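Local coordinates for protein CrmK (Actinoalloteichus sp. WH1-2216-6, PDB 5I1V) that probably acts as a flavin-dependent oxidase, carrying covalently bound FAD, in the recycling of shunt products during caerulomycin biosynthesis, at residues Val338-Asp346 against Asp414-Tyr425. Numbering follows the deposited sequence.
Sequences VRRKVKSAD and DEEHLRWIREIY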
loop_
_atom_site.group_PDB
_atom_site.type_symbol
_atom_site.label_atom_id
_atom_site.label_comp_id
_atom_site.label_asym_id
_atom_site.label_seq_id
_atom_site.Cartn_x
_atom_site.Cartn_y
_atom_site.Cartn_z
ATOM N N VAL A 338 -8.287 12.194 3.261
ATOM C CA VAL A 338 -7.831 12.809 4.515
ATOM C C VAL A 338 -7.328 14.227 4.333
ATOM O O VAL A 338 -6.557 14.519 3.396
ATOM C CB VAL A 338 -6.698 11.960 5.130
ATOM C CG1 VAL A 338 -6.179 12.581 6.417
ATOM C CG2 VAL A 338 -7.212 10.558 5.379
ATOM N N ARG A 339 -7.732 15.096 5.243
ATOM C CA ARG A 339 -7.290 16.493 5.262
ATOM C C ARG A 339 -6.109 16.589 6.230
ATOM O O ARG A 339 -6.102 15.916 7.269
ATOM C CB ARG A 339 -8.446 17.399 5.650
ATOM C CG ARG A 339 -9.661 17.290 4.749
ATOM C CD ARG A 339 -10.877 18.053 5.272
ATOM N NE ARG A 339 -10.812 19.494 5.017
ATOM C CZ ARG A 339 -11.142 20.079 3.863
ATOM N NH1 ARG A 339 -11.551 19.369 2.820
ATOM N NH2 ARG A 339 -11.013 21.389 3.725
ATOM N N ARG A 340 -5.102 17.381 5.897
ATOM C CA ARG A 340 -3.836 17.387 6.664
ATOM C C ARG A 340 -3.190 18.720 6.731
ATOM O O ARG A 340 -3.339 19.541 5.818
ATOM C CB ARG A 340 -2.767 16.473 6.029
ATOM C CG ARG A 340 -3.267 15.153 5.511
ATOM C CD ARG A 340 -2.182 14.410 4.734
ATOM N NE ARG A 340 -2.723 13.139 4.236
ATOM C CZ ARG A 340 -2.842 12.042 4.977
ATOM N NH1 ARG A 340 -3.386 10.949 4.455
ATOM N NH2 ARG A 340 -2.438 12.040 6.249
ATOM N N LYS A 341 -2.382 18.916 7.777
ATOM C CA LYS A 341 -1.455 20.006 7.851
ATOM C C LYS A 341 -0.146 19.464 8.478
ATOM O O LYS A 341 -0.169 18.742 9.485
ATOM C CB LYS A 341 -2.040 21.132 8.683
ATOM C CG LYS A 341 -1.153 22.344 8.915
ATOM C CD LYS A 341 -0.937 23.179 7.683
ATOM C CE LYS A 341 -0.017 24.370 7.951
ATOM N NZ LYS A 341 0.753 24.787 6.729
ATOM N N VAL A 342 0.991 19.786 7.873
ATOM C CA VAL A 342 2.292 19.318 8.390
ATOM C C VAL A 342 3.203 20.509 8.631
ATOM O O VAL A 342 3.063 21.561 8.008
ATOM C CB VAL A 342 3.007 18.312 7.479
ATOM C CG1 VAL A 342 2.196 17.023 7.346
ATOM C CG2 VAL A 342 3.337 18.978 6.128
ATOM N N LYS A 343 4.096 20.363 9.603
ATOM C CA LYS A 343 5.143 21.325 9.835
ATOM C C LYS A 343 6.447 20.553 10.150
ATOM O O LYS A 343 6.435 19.375 10.452
ATOM C CB LYS A 343 4.765 22.268 11.002
ATOM C CG LYS A 343 3.503 23.086 10.776
ATOM C CD LYS A 343 3.239 24.037 11.929
ATOM C CE LYS A 343 2.109 24.986 11.622
ATOM N NZ LYS A 343 2.620 26.263 11.045
ATOM N N SER A 344 7.546 21.258 10.115
ATOM C CA SER A 344 8.854 20.692 10.183
ATOM C C SER A 344 9.773 21.641 10.932
ATOM O O SER A 344 9.603 22.858 10.842
ATOM C CB SER A 344 9.318 20.484 8.734
ATOM O OG SER A 344 10.685 20.673 8.572
ATOM N N ALA A 345 10.717 21.086 11.682
ATOM C CA ALA A 345 11.759 21.862 12.406
ATOM C C ALA A 345 12.927 20.903 12.687
ATOM O O ALA A 345 12.754 19.839 13.265
ATOM C CB ALA A 345 11.233 22.504 13.705
ATOM N N ASP A 346 14.114 21.276 12.275
ATOM C CA ASP A 346 15.290 20.432 12.481
ATOM C C ASP A 346 16.229 21.022 13.496
ATOM O O ASP A 346 16.339 22.226 13.580
ATOM C CB ASP A 346 16.000 20.235 11.135
ATOM C CG ASP A 346 15.096 19.561 10.127
ATOM O OD1 ASP A 346 13.992 19.065 10.565
ATOM O OD2 ASP A 346 15.474 19.543 8.926
ATOM N N ASP A 414 -11.712 22.097 10.084
ATOM C CA ASP A 414 -10.446 22.672 9.632
ATOM C C ASP A 414 -9.889 23.672 10.634
ATOM O O ASP A 414 -8.718 23.592 11.020
ATOM C CB ASP A 414 -10.603 23.376 8.288
ATOM C CG ASP A 414 -10.724 22.419 7.114
ATOM O OD1 ASP A 414 -10.825 21.187 7.282
ATOM O OD2 ASP A 414 -10.739 22.950 5.984
ATOM N N GLU A 415 -10.725 24.633 11.045
ATOM C CA GLU A 415 -10.254 25.720 11.899
ATOM C C GLU A 415 -9.602 25.235 13.189
ATOM O O GLU A 415 -8.626 25.802 13.585
ATOM C CB GLU A 415 -11.373 26.741 12.220
ATOM C CG GLU A 415 -11.506 27.846 11.165
ATOM C CD GLU A 415 -12.460 28.981 11.580
ATOM O OE1 GLU A 415 -13.338 28.745 12.453
ATOM O OE2 GLU A 415 -12.334 30.114 11.032
ATOM N N GLU A 416 -10.105 24.176 13.805
ATOM C CA GLU A 416 -9.623 23.804 15.138
ATOM C C GLU A 416 -8.335 22.976 15.025
ATOM O O GLU A 416 -7.406 23.161 15.815
ATOM C CB GLU A 416 -10.714 23.101 15.943
ATOM C CG GLU A 416 -10.802 21.592 15.794
ATOM C CD GLU A 416 -12.177 21.028 16.157
ATOM O OE1 GLU A 416 -13.195 21.456 15.551
ATOM O OE2 GLU A 416 -12.243 20.130 17.028
ATOM N N HIS A 417 -8.264 22.110 14.018
ATOM C CA HIS A 417 -7.008 21.398 13.722
ATOM C C HIS A 417 -5.904 22.322 13.277
ATOM O O HIS A 417 -4.793 22.172 13.720
ATOM C CB HIS A 417 -7.232 20.322 12.701
ATOM C CG HIS A 417 -8.225 19.319 13.146
ATOM N ND1 HIS A 417 -8.108 18.660 14.345
ATOM C CD2 HIS A 417 -9.400 18.932 12.613
ATOM C CE1 HIS A 417 -9.153 17.870 14.514
ATOM N NE2 HIS A 417 -9.945 18.002 13.463
ATOM N N LEU A 418 -6.192 23.285 12.403
ATOM C CA LEU A 418 -5.172 24.219 11.952
ATOM C C LEU A 418 -4.742 25.070 13.119
ATOM O O LEU A 418 -3.545 25.370 13.311
ATOM C CB LEU A 418 -5.684 25.120 10.808
ATOM C CG LEU A 418 -5.857 24.449 9.427
ATOM C CD1 LEU A 418 -6.647 25.337 8.507
ATOM C CD2 LEU A 418 -4.483 24.186 8.845
ATOM N N ARG A 419 -5.707 25.460 13.935
ATOM C CA ARG A 419 -5.333 26.251 15.106
ATOM C C ARG A 419 -4.439 25.446 16.051
ATOM O O ARG A 419 -3.445 25.978 16.498
ATOM C CB ARG A 419 -6.547 26.888 15.810
ATOM C CG ARG A 419 -6.158 27.772 16.987
ATOM C CD ARG A 419 -7.327 28.590 17.588
ATOM N NE ARG A 419 -8.501 27.764 17.882
ATOM C CZ ARG A 419 -9.604 27.676 17.125
ATOM N NH1 ARG A 419 -9.741 28.374 15.991
ATOM N NH2 ARG A 419 -10.592 26.873 17.509
ATOM N N TRP A 420 -4.721 24.169 16.285
ATOM C CA TRP A 420 -3.922 23.367 17.237
ATOM C C TRP A 420 -2.437 23.226 16.819
ATOM O O TRP A 420 -1.524 23.465 17.621
ATOM C CB TRP A 420 -4.530 21.976 17.434
ATOM C CG TRP A 420 -3.754 21.158 18.436
ATOM C CD1 TRP A 420 -3.914 21.167 19.799
ATOM C CD2 TRP A 420 -2.648 20.280 18.170
ATOM N NE1 TRP A 420 -2.976 20.326 20.394
ATOM C CE2 TRP A 420 -2.200 19.771 19.411
ATOM C CE3 TRP A 420 -2.005 19.849 16.993
ATOM C CZ2 TRP A 420 -1.142 18.878 19.506
ATOM C CZ3 TRP A 420 -0.932 18.974 17.098
ATOM C CH2 TRP A 420 -0.525 18.487 18.344
ATOM N N ILE A 421 -2.205 22.891 15.541
ATOM C CA ILE A 421 -0.843 22.685 15.062
ATOM C C ILE A 421 -0.088 24.010 14.962
ATOM O O ILE A 421 1.101 24.061 15.230
ATOM C CB ILE A 421 -0.809 21.886 13.731
ATOM C CG1 ILE A 421 0.618 21.442 13.445
ATOM C CG2 ILE A 421 -1.418 22.659 12.542
ATOM C CD1 ILE A 421 0.722 20.400 12.322
ATOM N N ARG A 422 -0.776 25.101 14.615
ATOM C CA ARG A 422 -0.118 26.384 14.546
ATOM C C ARG A 422 0.355 26.882 15.899
ATOM O O ARG A 422 1.452 27.435 16.026
ATOM C CB ARG A 422 -1.017 27.402 13.905
ATOM C CG ARG A 422 -1.042 27.260 12.392
ATOM C CD ARG A 422 -2.233 27.980 11.816
ATOM N NE ARG A 422 -2.183 27.929 10.378
ATOM C CZ ARG A 422 -3.197 28.254 9.598
ATOM N NH1 ARG A 422 -4.350 28.671 10.122
ATOM N NH2 ARG A 422 -3.040 28.175 8.292
ATOM N N GLU A 423 -0.490 26.670 16.898
ATOM C CA GLU A 423 -0.201 27.149 18.255
ATOM C C GLU A 423 0.881 26.318 18.940
ATOM O O GLU A 423 1.795 26.890 19.545
ATOM C CB GLU A 423 -1.497 27.209 19.069
ATOM C CG GLU A 423 -2.354 28.381 18.601
ATOM C CD GLU A 423 -3.584 28.679 19.459
ATOM O OE1 GLU A 423 -3.974 27.826 20.301
ATOM O OE2 GLU A 423 -4.200 29.761 19.234
ATOM N N ILE A 424 0.828 24.988 18.805
ATOM C CA ILE A 424 1.891 24.171 19.399
ATOM C C ILE A 424 3.247 24.525 18.813
ATOM O O ILE A 424 4.228 24.623 19.552
ATOM C CB ILE A 424 1.650 22.661 19.344
ATOM C CG1 ILE A 424 2.767 21.925 20.105
ATOM C CG2 ILE A 424 1.547 22.118 17.905
ATOM C CD1 ILE A 424 2.483 20.441 20.315
ATOM N N TYR A 425 3.316 24.708 17.482
ATOM C CA TYR A 425 4.579 24.978 16.817
ATOM C C TYR A 425 5.044 26.378 17.168
ATOM O O TYR A 425 6.233 26.594 17.381
ATOM C CB TYR A 425 4.372 24.846 15.313
ATOM C CG TYR A 425 5.551 24.953 14.407
ATOM C CD1 TYR A 425 6.251 23.806 14.010
ATOM C CD2 TYR A 425 5.893 26.166 13.827
ATOM C CE1 TYR A 425 7.305 23.897 13.094
ATOM C CE2 TYR A 425 6.936 26.254 12.924
ATOM C CZ TYR A 425 7.628 25.109 12.564
ATOM O OH TYR A 425 8.617 25.250 11.636
HETATM O O HOH W 1 2.876 27.902 13.446
HETATM O O HOH W 2 6.992 24.353 9.296
#
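Lys343 reaches from strand 339-347 onto Tyr425 of helix 414-428, a worked example of a helix packed along one face of an antiparallel sheet, here the large sheet of this berberine-bridge-type oxidase. Helix and strand run nearly parallel, their local axes 11° apart. Lys343 sets CD over one face of the tyrosine ring, toward its rim, 3.5 Å from Tyr425 CG in a CH-pi contact, with NZ in an off-centre cation-pi position. In Tyr425, CG anti to the backbone N (chi1 -174°) carries the ring alongside the strand, and OH donates to Ser344 O at 2.7 Å. One turn earlier, Ile421 is the apolar wedge: its CG2 meets Lys341 CG at 3.7 Å, while CD1 presses against Lys341 O. Leu418 crosses the same lysine chain at about a right angle, touching it with CD2.

At the helix start, Arg339 grips Asp414 side-on, NE to OD1 and NH2 to OD2, both 2.8 Å, through syn lone pairs, the carboxylate and guanidinium planes only 16° apart, nearly coplanar. The arginine chain bends at chi3, which turns NE and NH2 toward the carboxylate. Shortening Arg339 to an alanine is likely to leave Asp414 without its charge partner and its carboxylate freer to turn. Trp408 NE1 also hydrogen-bonds Asp414 OD1.

Further out, Asp451 pairs with both Lys341 and Lys343, and Asp453 with Lys343 and Arg422, acidic neighbours that probably offset the clustered positive charge. On the far side of the strand, Val342 comes within about 7 Å of the bound FAD, side chain to cofactor, and Ser344 lies near Tyr446 of the FAD site. A water accepts from Lys343 NZ at 2.9 Å and donates to Arg422 O; another accepts from Ser344 N and donates to Tyr425 OH at 3.0 Å.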